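Local coordinates for protein agmatinase (Deinococcus radiodurans, PDB 1WOH) that probably hydrolyses agmatine to putrescine and urea, as a manganese-dependent member of the arginase family, at residues P19-D24 with A81-V86; T73-V78 with E299-V304; L146-T151 with V191-A196. One frame throughout, in Å; residues are numbered along the deposited sequence.

Contact 1: P19-D24 with A81-V86; sequences PLVQPD and ADAGDV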
ATOM      1  N   PRO A  19       2.364   6.807  32.169  1.00 23.00           N
ATOM      2  CA  PRO A  19       3.398   5.924  32.719  1.00 21.57           C
ATOM      3  C   PRO A  19       2.965   4.466  32.602  1.00 20.49           C
ATOM      4  O   PRO A  19       1.779   4.156  32.695  1.00 18.00           O
ATOM      5  CB  PRO A  19       3.510   6.390  34.171  1.00 22.40           C
ATOM      6  CG  PRO A  19       2.132   6.905  34.469  1.00 23.24           C
ATOM      7  CD  PRO A  19       1.802   7.675  33.217  1.00 22.10           C
ATOM      8  N   LEU A  20       3.927   3.573  32.397  1.00 21.38           N
ATOM      9  CA  LEU A  20       3.617   2.156  32.255  1.00 22.36           C
ATOM     10  C   LEU A  20       3.513   1.469  33.613  1.00 24.11           C
ATOM     11  O   LEU A  20       4.331   1.711  34.505  1.00 23.42           O
ATOM     12  CB  LEU A  20       4.690   1.476  31.397  1.00 25.35           C
ATOM     13  CG  LEU A  20       4.540  -0.022  31.101  1.00 27.56           C
ATOM     14  CD1 LEU A  20       3.172  -0.321  30.492  1.00 28.57           C
ATOM     15  CD2 LEU A  20       5.647  -0.448  30.154  1.00 27.53           C
ATOM     16  N   VAL A  21       2.498   0.626  33.776  1.00 23.02           N
ATOM     17  CA  VAL A  21       2.304  -0.096  35.030  1.00 23.69           C
ATOM     18  C   VAL A  21       1.877  -1.543  34.804  1.00 24.70           C
ATOM     19  O   VAL A  21       1.559  -1.938  33.687  1.00 25.79           O
ATOM     20  CB  VAL A  21       1.244   0.591  35.923  1.00 22.19           C
ATOM     21  CG1 VAL A  21       1.718   1.982  36.310  1.00 22.59           C
ATOM     22  CG2 VAL A  21      -0.089   0.669  35.196  1.00 21.14           C
ATOM     23  N   GLN A  22       1.895  -2.330  35.871  1.00 25.57           N
ATOM     24  CA  GLN A  22       1.488  -3.731  35.809  1.00 27.79           C
ATOM     25  C   GLN A  22       0.062  -3.814  36.342  1.00 27.23           C
ATOM     26  O   GLN A  22      -0.259  -3.195  37.350  1.00 27.34           O
ATOM     27  CB  GLN A  22       2.413  -4.596  36.668  1.00 31.58           C
ATOM     28  CG  GLN A  22       3.802  -4.773  36.086  1.00 35.65           C
ATOM     29  CD  GLN A  22       3.777  -5.521  34.768  1.00 39.83           C
ATOM     30  OE1 GLN A  22       3.349  -6.675  34.706  1.00 41.74           O
ATOM     31  NE2 GLN A  22       4.234  -4.867  33.706  1.00 42.69           N
ATOM     32  N   PRO A  23      -0.809  -4.582  35.672  1.00 27.57           N
ATOM     33  CA  PRO A  23      -2.206  -4.735  36.084  1.00 28.63           C
ATOM     34  C   PRO A  23      -2.441  -4.905  37.583  1.00 30.29           C
ATOM     35  O   PRO A  23      -3.319  -4.257  38.156  1.00 31.30           O
ATOM     36  CB  PRO A  23      -2.663  -5.951  35.285  1.00 27.98           C
ATOM     37  CG  PRO A  23      -1.925  -5.773  34.001  1.00 27.12           C
ATOM     38  CD  PRO A  23      -0.529  -5.396  34.474  1.00 27.50           C
ATOM     39  N   ASP A  24      -1.657  -5.771  38.217  1.00 31.61           N
ATOM     40  CA  ASP A  24      -1.818  -6.022  39.645  1.00 35.01           C
ATOM     41  C   ASP A  24      -0.739  -5.336  40.472  1.00 34.23           C
ATOM     42  O   ASP A  24      -0.496  -5.711  41.621  1.00 34.51           O
ATOM     43  CB  ASP A  24      -1.785  -7.526  39.913  1.00 41.00           C
ATOM     44  CG  ASP A  24      -0.387  -8.099  39.818  1.00 44.90           C
ATOM     45  OD1 ASP A  24       0.315  -7.804  38.829  1.00 49.42           O
ATOM     46  OD2 ASP A  24       0.008  -8.849  40.734  1.00 50.78           O
ATOM     47  N   ALA A  81      -2.673   6.031  33.270  1.00 14.97           N
ATOM     48  CA  ALA A  81      -1.716   4.944  33.414  1.00 15.27           C
ATOM     49  C   ALA A  81      -1.967   3.958  32.272  1.00 15.65           C
ATOM     50  O   ALA A  81      -3.084   3.853  31.779  1.00 16.89           O
ATOM     51  CB  ALA A  81      -1.897   4.245  34.760  1.00 17.42           C
ATOM     52  N   ASP A  82      -0.926   3.253  31.847  1.00 16.31           N
ATOM     53  CA  ASP A  82      -1.073   2.256  30.786  1.00 16.12           C
ATOM     54  C   ASP A  82      -0.661   0.930  31.412  1.00 16.01           C
ATOM     55  O   ASP A  82       0.519   0.718  31.689  1.00 18.39           O
ATOM     56  CB  ASP A  82      -0.157   2.582  29.595  1.00 15.87           C
ATOM     57  CG  ASP A  82      -0.407   1.672  28.405  1.00 15.04           C
ATOM     58  OD1 ASP A  82      -0.792   0.506  28.631  1.00 14.47           O
ATOM     59  OD2 ASP A  82      -0.214   2.111  27.250  1.00 14.59           O
ATOM     60  N   ALA A  83      -1.628   0.046  31.646  1.00 15.80           N
ATOM     61  CA  ALA A  83      -1.339  -1.248  32.265  1.00 16.51           C
ATOM     62  C   ALA A  83      -0.819  -2.285  31.272  1.00 16.63           C
ATOM     63  O   ALA A  83      -0.713  -3.470  31.599  1.00 18.50           O
ATOM     64  CB  ALA A  83      -2.580  -1.779  32.970  1.00 15.52           C
ATOM     65  N   GLY A  84      -0.492  -1.838  30.066  1.00 15.66           N
ATOM     66  CA  GLY A  84       0.024  -2.751  29.060  1.00 16.85           C
ATOM     67  C   GLY A  84      -1.057  -3.621  28.451  1.00 14.86           C
ATOM     68  O   GLY A  84      -2.229  -3.236  28.416  1.00 12.64           O
ATOM     69  N   ASP A  85      -0.664  -4.798  27.968  1.00 14.96           N
ATOM     70  CA  ASP A  85      -1.604  -5.727  27.345  1.00 15.33           C
ATOM     71  C   ASP A  85      -1.769  -7.013  28.131  1.00 14.56           C
ATOM     72  O   ASP A  85      -0.856  -7.450  28.838  1.00 13.79           O
ATOM     73  CB  ASP A  85      -1.136  -6.141  25.945  1.00 14.78           C
ATOM     74  CG  ASP A  85      -1.160  -5.010  24.941  1.00 16.56           C
ATOM     75  OD1 ASP A  85      -1.791  -3.965  25.200  1.00 18.57           O
ATOM     76  OD2 ASP A  85      -0.550  -5.188  23.865  1.00 17.58           O
ATOM     77  N   VAL A  86      -2.936  -7.626  27.985  1.00 12.92           N
ATOM     78  CA  VAL A  86      -3.199  -8.907  28.618  1.00 14.29           C
ATOM     79  C   VAL A  86      -2.246  -9.869  27.898  1.00 15.97           C
ATOM     80  O   VAL A  86      -2.060  -9.767  26.676  1.00 16.02           O
ATOM     81  CB  VAL A  86      -4.665  -9.355  28.375  1.00 14.09           C
ATOM     82  CG1 VAL A  86      -4.930 -10.707  29.021  1.00 14.94           C
ATOM     83  CG2 VAL A  86      -5.628  -8.305  28.925  1.00 14.17           C
TER
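A83 is the residue most covered here. Its CB meets two side chains of the 19-24 segment: V21 CG2 at 4.1 Å and P23 CG at 4.2 Å. A83 CA also makes a CH...O contact of 3.3 Å with V21 O. With CG1 anti to the carbonyl carbon (chi1 -63°), V21 holds CG2 between its backbone N and carbonyl carbon, and this lets one methyl touch both A83 CB and, at 4.0 Å, A81 CB. D82 carries the backbone pairing. Its N gives a hydrogen bond of 3.0 Å to P19 O, and its O accepts one of 2.9 Å from V21 N, with the donor tilted 33° from the carbonyl plane. The same oxygen is tightly packed by L20 CD1, at 3.1 Å. The D82 carboxylate turns to other partners. OD1 is met on its anti side by G84 N at 2.8 Å, which makes an Asx turn. OD2 takes a salt bridge from R56 and a hydrogen bond from F15 N. I12 of a second subunit packs on L20 and D82. On the other flank, strand 80-85 is hydrogen-bonded to A33 and G35. The directions of the two segments differ by 59°, but the bond pattern at the one bridge, L20 to D82, is parallel. This beta bridge sets an extended N-terminal loop on the outermost strand of the sheet of the arginase alpha/beta fold.

Contact 2: T73-V78 with E299-V304; sequences TRLQGV and EVFDHV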
ATOM      1  N   THR A  73     -10.208  24.334  29.899  1.00 29.43           N
ATOM      2  CA  THR A  73      -9.390  23.129  29.886  1.00 26.66           C
ATOM      3  C   THR A  73     -10.127  21.912  30.431  1.00 26.04           C
ATOM      4  O   THR A  73     -10.857  22.003  31.419  1.00 24.79           O
ATOM      5  CB  THR A  73      -8.105  23.335  30.705  1.00 25.52           C
ATOM      6  OG1 THR A  73      -7.355  24.413  30.133  1.00 27.31           O
ATOM      7  CG2 THR A  73      -7.249  22.065  30.704  1.00 24.48           C
ATOM      8  N   ARG A  74      -9.936  20.771  29.776  1.00 23.16           N
ATOM      9  CA  ARG A  74     -10.577  19.534  30.210  1.00 22.20           C
ATOM     10  C   ARG A  74      -9.513  18.502  30.551  1.00 21.41           C
ATOM     11  O   ARG A  74      -8.427  18.507  29.975  1.00 21.93           O
ATOM     12  CB  ARG A  74     -11.525  19.014  29.124  1.00 21.32           C
ATOM     13  CG  ARG A  74     -12.819  19.824  29.022  1.00 22.12           C
ATOM     14  CD  ARG A  74     -13.807  19.212  28.054  1.00 21.59           C
ATOM     15  NE  ARG A  74     -13.310  19.222  26.685  1.00 23.12           N
ATOM     16  CZ  ARG A  74     -13.986  18.749  25.642  1.00 22.81           C
ATOM     17  NH1 ARG A  74     -15.194  18.225  25.814  1.00 22.71           N
ATOM     18  NH2 ARG A  74     -13.453  18.801  24.427  1.00 22.10           N
ATOM     19  N   LEU A  75      -9.837  17.628  31.499  1.00 21.71           N
ATOM     20  CA  LEU A  75      -8.933  16.592  31.987  1.00 21.80           C
ATOM     21  C   LEU A  75      -7.750  17.164  32.761  1.00 23.77           C
ATOM     22  O   LEU A  75      -6.712  16.519  32.903  1.00 24.05           O
ATOM     23  CB  LEU A  75      -8.433  15.707  30.838  1.00 19.60           C
ATOM     24  CG  LEU A  75      -9.516  14.828  30.205  1.00 18.86           C
ATOM     25  CD1 LEU A  75      -8.891  13.965  29.113  1.00 16.58           C
ATOM     26  CD2 LEU A  75     -10.167  13.946  31.267  1.00 18.99           C
ATOM     27  N   GLN A  76      -7.907  18.378  33.275  1.00 26.06           N
ATOM     28  CA  GLN A  76      -6.835  18.990  34.048  1.00 29.00           C
ATOM     29  C   GLN A  76      -6.688  18.231  35.366  1.00 28.00           C
ATOM     30  O   GLN A  76      -7.652  18.075  36.115  1.00 28.72           O
ATOM     31  CB  GLN A  76      -7.149  20.462  34.328  1.00 35.15           C
ATOM     32  CG  GLN A  76      -6.145  21.135  35.250  1.00 42.27           C
ATOM     33  CD  GLN A  76      -4.747  21.192  34.660  1.00 48.40           C
ATOM     34  OE1 GLN A  76      -3.771  21.426  35.374  1.00 53.13           O
ATOM     35  NE2 GLN A  76      -4.644  20.990  33.352  1.00 53.17           N
ATOM     36  N   GLY A  77      -5.482  17.745  35.638  1.00 27.04           N
ATOM     37  CA  GLY A  77      -5.249  17.013  36.870  1.00 25.68           C
ATOM     38  C   GLY A  77      -5.724  15.571  36.853  1.00 25.27           C
ATOM     39  O   GLY A  77      -5.601  14.861  37.851  1.00 24.86           O
ATOM     40  N   VAL A  78      -6.279  15.127  35.730  1.00 23.25           N
ATOM     41  CA  VAL A  78      -6.746  13.747  35.631  1.00 21.50           C
ATOM     42  C   VAL A  78      -5.542  12.865  35.316  1.00 19.40           C
ATOM     43  O   VAL A  78      -4.870  13.055  34.302  1.00 19.43           O
ATOM     44  CB  VAL A  78      -7.817  13.596  34.531  1.00 22.32           C
ATOM     45  CG1 VAL A  78      -8.276  12.142  34.438  1.00 19.10           C
ATOM     46  CG2 VAL A  78      -9.005  14.495  34.848  1.00 21.07           C
ATOM     47  N   GLU A 299     -15.428  14.294  28.178  1.00 15.49           N
ATOM     48  CA  GLU A 299     -16.843  14.388  28.494  1.00 15.39           C
ATOM     49  C   GLU A 299     -17.135  13.671  29.803  1.00 16.84           C
ATOM     50  O   GLU A 299     -17.845  14.196  30.657  1.00 18.86           O
ATOM     51  CB  GLU A 299     -17.683  13.774  27.369  1.00 16.41           C
ATOM     52  CG  GLU A 299     -17.594  14.491  26.019  1.00 15.79           C
ATOM     53  CD  GLU A 299     -18.153  15.905  26.057  1.00 17.79           C
ATOM     54  OE1 GLU A 299     -18.975  16.198  26.950  1.00 18.31           O
ATOM     55  OE2 GLU A 299     -17.784  16.721  25.181  1.00 19.85           O
ATOM     56  N   VAL A 300     -16.588  12.469  29.970  1.00 14.88           N
ATOM     57  CA  VAL A 300     -16.825  11.713  31.197  1.00 15.63           C
ATOM     58  C   VAL A 300     -16.413  12.508  32.440  1.00 17.80           C
ATOM     59  O   VAL A 300     -17.219  12.718  33.345  1.00 15.71           O
ATOM     60  CB  VAL A 300     -16.063  10.365  31.186  1.00 18.26           C
ATOM     61  CG1 VAL A 300     -16.089   9.728  32.570  1.00 17.86           C
ATOM     62  CG2 VAL A 300     -16.706   9.421  30.176  1.00 14.02           C
ATOM     63  N   PHE A 301     -15.169  12.972  32.478  1.00 18.06           N
ATOM     64  CA  PHE A 301     -14.711  13.702  33.650  1.00 19.97           C
ATOM     65  C   PHE A 301     -15.278  15.108  33.818  1.00 21.66           C
ATOM     66  O   PHE A 301     -15.026  15.758  34.829  1.00 22.62           O
ATOM     67  CB  PHE A 301     -13.184  13.717  33.700  1.00 18.17           C
ATOM     68  CG  PHE A 301     -12.595  12.406  34.128  1.00 18.32           C
ATOM     69  CD1 PHE A 301     -12.440  11.367  33.219  1.00 17.19           C
ATOM     70  CD2 PHE A 301     -12.265  12.181  35.462  1.00 18.65           C
ATOM     71  CE1 PHE A 301     -11.969  10.123  33.627  1.00 18.03           C
ATOM     72  CE2 PHE A 301     -11.792  10.940  35.885  1.00 19.79           C
ATOM     73  CZ  PHE A 301     -11.644   9.905  34.965  1.00 18.33           C
ATOM     74  N   ASP A 302     -16.056  15.567  32.846  1.00 23.47           N
ATOM     75  CA  ASP A 302     -16.674  16.886  32.941  1.00 26.98           C
ATOM     76  C   ASP A 302     -18.015  16.784  33.660  1.00 29.90           C
ATOM     77  O   ASP A 302     -18.519  17.773  34.195  1.00 29.56           O
ATOM     78  CB  ASP A 302     -16.902  17.481  31.550  1.00 29.77           C
ATOM     79  CG  ASP A 302     -15.944  18.612  31.234  1.00 31.14           C
ATOM     80  OD1 ASP A 302     -16.079  19.212  30.151  1.00 33.94           O
ATOM     81  OD2 ASP A 302     -15.059  18.902  32.066  1.00 33.91           O
ATOM     82  N   HIS A 303     -18.593  15.585  33.674  1.00 31.72           N
ATOM     83  CA  HIS A 303     -19.889  15.384  34.317  1.00 34.76           C
ATOM     84  C   HIS A 303     -19.919  14.294  35.381  1.00 35.73           C
ATOM     85  O   HIS A 303     -20.996  13.821  35.748  1.00 36.07           O
ATOM     86  CB  HIS A 303     -20.961  15.075  33.267  1.00 34.35           C
ATOM     87  CG  HIS A 303     -21.089  16.121  32.205  1.00 34.92           C
ATOM     88  ND1 HIS A 303     -20.201  16.230  31.157  1.00 35.74           N
ATOM     89  CD2 HIS A 303     -21.987  17.122  32.042  1.00 34.20           C
ATOM     90  CE1 HIS A 303     -20.547  17.251  30.393  1.00 36.30           C
ATOM     91  NE2 HIS A 303     -21.626  17.810  30.908  1.00 36.58           N
ATOM     92  N   VAL A 304     -18.757  13.888  35.882  1.00 37.81           N
ATOM     93  CA  VAL A 304     -18.720  12.848  36.909  1.00 42.71           C
ATOM     94  C   VAL A 304     -19.240  13.402  38.231  1.00 43.49           C
ATOM     95  O   VAL A 304     -18.996  14.564  38.562  1.00 46.14           O
ATOM     96  CB  VAL A 304     -17.284  12.313  37.141  1.00 44.06           C
ATOM     97  CG1 VAL A 304     -17.285  11.287  38.265  1.00 43.58           C
ATOM     98  CG2 VAL A 304     -16.748  11.680  35.873  1.00 43.86           C
TER
HETATM   99  O   HOH W   1     -17.093  18.523  27.895  1.00 29.14           O
HETATM  100  O   HOH W   2     -12.930  17.108  31.711  1.00 23.71           O
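R74 faces D302 across the contact, and L75 faces F301 at 6.7 Å between CA atoms. On one side the chain leaves strand 73-74 and enters a type II beta turn from L75 to V78, closed by V78 N to L75 O at 3.2 Å. On the other side is the C-terminal part of helix 284-302. The R74 chain bends at chi3 (-65°), bringing NH1 to E299 OE2 at 3.1 Å. OE2 sits in the guanidinium plane at its edge, but the carboxylate is turned 82° from that plane. The hydrogen bond within this salt bridge is weak, bent to 124° at the hydrogen. The methylene R74 CD lies against D302 OD1 at 3.1 Å. A water accepts from R74 NH1 at 2.8 Å and donates to D302 OD1 at 2.6 Å. A second water joins L75 N to D302 OD2. A leucine in place of R74 would probably leave E299 OE2 without its cationic mate here and break the first water bridge. The apolar half lies round F301. V78 CG1 stands over the centre of one ring face, 4.0 Å from the centroid, a CH-pi contact. L75 crosses F301 at about a right angle, its CD2 3.9 Å from F301 CB. V31 also packs on both V78 and F301. The arrangement joins the small antiparallel pair 66-67/73-74 to the C-terminal helix of the arginase fold.

Contact 3: L146-T151 with V191-A196; sequences LDFTDT and VAAARA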
ATOM      1  N   LEU A 146     -25.504  -6.109  15.710  1.00 13.77           N
ATOM      2  CA  LEU A 146     -26.059  -6.343  17.040  1.00 12.63           C
ATOM      3  C   LEU A 146     -25.129  -7.139  17.960  1.00 11.17           C
ATOM      4  O   LEU A 146     -25.020  -6.840  19.147  1.00 11.83           O
ATOM      5  CB  LEU A 146     -27.414  -7.047  16.933  1.00 14.12           C
ATOM      6  CG  LEU A 146     -28.179  -7.215  18.251  1.00 14.73           C
ATOM      7  CD1 LEU A 146     -28.526  -5.850  18.838  1.00 17.40           C
ATOM      8  CD2 LEU A 146     -29.439  -8.019  17.997  1.00 16.79           C
ATOM      9  N   ASP A 147     -24.462  -8.150  17.406  1.00 11.00           N
ATOM     10  CA  ASP A 147     -23.536  -8.991  18.169  1.00 11.29           C
ATOM     11  C   ASP A 147     -24.145  -9.607  19.438  1.00 11.15           C
ATOM     12  O   ASP A 147     -23.535  -9.606  20.517  1.00 11.71           O
ATOM     13  CB  ASP A 147     -22.265  -8.197  18.504  1.00 13.80           C
ATOM     14  CG  ASP A 147     -21.475  -7.812  17.259  1.00 14.15           C
ATOM     15  OD1 ASP A 147     -21.624  -8.498  16.225  1.00 15.35           O
ATOM     16  OD2 ASP A 147     -20.698  -6.835  17.305  1.00 17.85           O
ATOM     17  N   PHE A 148     -25.348 -10.147  19.280  1.00 12.44           N
ATOM     18  CA  PHE A 148     -26.079 -10.799  20.363  1.00 12.78           C
ATOM     19  C   PHE A 148     -26.446 -12.217  19.905  1.00 13.03           C
ATOM     20  O   PHE A 148     -27.437 -12.797  20.352  1.00 12.40           O
ATOM     21  CB  PHE A 148     -27.361 -10.020  20.678  1.00 12.99           C
ATOM     22  CG  PHE A 148     -27.957 -10.346  22.021  1.00 12.78           C
ATOM     23  CD1 PHE A 148     -27.263 -10.051  23.187  1.00 10.88           C
ATOM     24  CD2 PHE A 148     -29.216 -10.943  22.120  1.00 14.11           C
ATOM     25  CE1 PHE A 148     -27.806 -10.343  24.441  1.00 14.15           C
ATOM     26  CE2 PHE A 148     -29.766 -11.240  23.368  1.00 13.62           C
ATOM     27  CZ  PHE A 148     -29.054 -10.937  24.528  1.00 11.22           C
ATOM     28  N   THR A 149     -25.636 -12.773  19.012  1.00 13.18           N
ATOM     29  CA  THR A 149     -25.888 -14.112  18.483  1.00 12.41           C
ATOM     30  C   THR A 149     -25.467 -15.214  19.456  1.00 12.73           C
ATOM     31  O   THR A 149     -24.475 -15.082  20.164  1.00 12.88           O
ATOM     32  CB  THR A 149     -25.156 -14.280  17.130  1.00 11.26           C
ATOM     33  OG1 THR A 149     -25.814 -13.472  16.146  1.00 12.36           O
ATOM     34  CG2 THR A 149     -25.144 -15.739  16.680  1.00 12.26           C
ATOM     35  N   ASP A 150     -26.239 -16.296  19.508  1.00 13.30           N
ATOM     36  CA  ASP A 150     -25.905 -17.410  20.393  1.00 13.89           C
ATOM     37  C   ASP A 150     -24.726 -18.186  19.795  1.00 13.90           C
ATOM     38  O   ASP A 150     -23.629 -18.194  20.357  1.00 15.60           O
ATOM     39  CB  ASP A 150     -27.119 -18.332  20.574  1.00 12.96           C
ATOM     40  CG  ASP A 150     -26.832 -19.501  21.501  1.00 16.91           C
ATOM     41  OD1 ASP A 150     -25.710 -19.562  22.053  1.00 16.93           O
ATOM     42  OD2 ASP A 150     -27.729 -20.359  21.679  1.00 19.44           O
ATOM     43  N   THR A 151     -24.957 -18.841  18.658  1.00 14.86           N
ATOM     44  CA  THR A 151     -23.905 -19.594  17.978  1.00 18.37           C
ATOM     45  C   THR A 151     -23.773 -19.163  16.520  1.00 16.90           C
ATOM     46  O   THR A 151     -24.766 -18.871  15.848  1.00 18.19           O
ATOM     47  CB  THR A 151     -24.177 -21.120  18.004  1.00 19.13           C
ATOM     48  OG1 THR A 151     -24.073 -21.605  19.348  1.00 23.96           O
ATOM     49  CG2 THR A 151     -23.174 -21.853  17.142  1.00 22.78           C
ATOM     50  N   VAL A 191     -31.926 -10.682  17.211  1.00 12.42           N
ATOM     51  CA  VAL A 191     -32.717  -9.454  17.305  1.00 12.91           C
ATOM     52  C   VAL A 191     -33.948  -9.662  18.188  1.00 15.69           C
ATOM     53  O   VAL A 191     -34.248  -8.841  19.057  1.00 14.74           O
ATOM     54  CB  VAL A 191     -33.171  -8.969  15.909  1.00 13.18           C
ATOM     55  CG1 VAL A 191     -34.100  -7.768  16.042  1.00 12.48           C
ATOM     56  CG2 VAL A 191     -31.953  -8.594  15.072  1.00 11.85           C
ATOM     57  N   ALA A 192     -34.651 -10.770  17.970  1.00 14.77           N
ATOM     58  CA  ALA A 192     -35.845 -11.076  18.748  1.00 15.31           C
ATOM     59  C   ALA A 192     -35.510 -11.327  20.221  1.00 14.53           C
ATOM     60  O   ALA A 192     -36.261 -10.920  21.111  1.00 15.89           O
ATOM     61  CB  ALA A 192     -36.561 -12.287  18.155  1.00 15.82           C
ATOM     62  N   ALA A 193     -34.393 -12.001  20.484  1.00 14.74           N
ATOM     63  CA  ALA A 193     -33.997 -12.271  21.858  1.00 14.68           C
ATOM     64  C   ALA A 193     -33.646 -10.960  22.554  1.00 16.41           C
ATOM     65  O   ALA A 193     -34.013 -10.741  23.710  1.00 15.11           O
ATOM     66  CB  ALA A 193     -32.800 -13.224  21.897  1.00 15.66           C
ATOM     67  N   ALA A 194     -32.931 -10.088  21.851  1.00 14.58           N
ATOM     68  CA  ALA A 194     -32.558  -8.806  22.438  1.00 14.89           C
ATOM     69  C   ALA A 194     -33.815  -7.990  22.750  1.00 15.11           C
ATOM     70  O   ALA A 194     -33.918  -7.397  23.821  1.00 15.97           O
ATOM     71  CB  ALA A 194     -31.649  -8.028  21.486  1.00 13.16           C
ATOM     72  N   ARG A 195     -34.766  -7.960  21.820  1.00 16.65           N
ATOM     73  CA  ARG A 195     -35.997  -7.204  22.043  1.00 17.78           C
ATOM     74  C   ARG A 195     -36.810  -7.808  23.190  1.00 19.46           C
ATOM     75  O   ARG A 195     -37.367  -7.082  24.016  1.00 20.92           O
ATOM     76  CB  ARG A 195     -36.859  -7.170  20.776  1.00 17.35           C
ATOM     77  CG  ARG A 195     -36.274  -6.346  19.632  1.00 21.66           C
ATOM     78  CD  ARG A 195     -37.288  -6.193  18.512  1.00 23.42           C
ATOM     79  NE  ARG A 195     -36.741  -5.517  17.341  1.00 24.82           N
ATOM     80  CZ  ARG A 195     -36.345  -4.247  17.322  1.00 27.43           C
ATOM     81  NH1 ARG A 195     -36.428  -3.500  18.418  1.00 27.89           N
ATOM     82  NH2 ARG A 195     -35.875  -3.722  16.198  1.00 29.53           N
ATOM     83  N   ALA A 196     -36.872  -9.135  23.241  1.00 19.17           N
ATOM     84  CA  ALA A 196     -37.630  -9.822  24.281  1.00 19.37           C
ATOM     85  C   ALA A 196     -37.038  -9.610  25.675  1.00 19.04           C
ATOM     86  O   ALA A 196     -37.736  -9.773  26.678  1.00 20.33           O
ATOM     87  CB  ALA A 196     -37.726 -11.317  23.962  1.00 17.24           C
TER
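Two residues along from F148, whose ring meets A193 and A194, the carboxylate atom D150 OD1 is gripped by salt bridges from both K156 and R165. The loop is tied down further by a hydrogen bond from R164 NH1 to F148 O. Across the contact itself the meeting is apolar. F148 swings CG opposite its backbone N (chi1 -162°), which sends the ring toward the helix. The ring approaches with an edge: A193 CB lies near the ring plane, 3.9 Å from F148 CE2. The same CE2 comes to 3.7 Å from A194 N, so the ring rests on helix backbone as well as on methyl groups. F148 CD2 lies 3.8 Å from A194 CB. With only methyl groups on A193 and A194, the F148 ring can reach the helix backbone. H199 stacks edge-to-face with F148, and F163 and C167 of helix 162-169 also pack on the phenylalanine. L146 works beside it with one branch. Its CD2 lies 3.6 Å from V191 CA and 3.9 Å from V191 CG2, and reaches A194 CB at 4.1 Å. A194 CB is thus touched by both L146 and F148. Between these two anchored residues is D147, which turns from the helix toward H121. D147 binds manganese, as do D143 and H145, although no metal is bound to this chain in the model. L146 and F148 thus pack the metal-binding loop onto helix 188-196. The loop after strand 137-142 carries the Asp-Ala-His-X-Asp signature of the ureohydrolase metal site.

Contacts 1 and 2 adjoin in the sequence, but their centres are about 22 Å apart. Their segments alternate along the chain, and strand 73-74 is followed directly by strand 80-85. Contact 1 lies on strand 80-85, at one edge of the sheet, while contact 2 brings helix 284-302 to the region just before that strand. Contact 3 lies on the opposite side of the chain's centre, about 34 Å from contact 1 and 35 Å from contact 2 between centres. It sits near the other outermost strand, 200-203. Contact 1 closes before contact 3 opens, and contact 3 is nested inside contact 2. Only contact 3 includes a manganese-binding residue; the others lie away from the metal site.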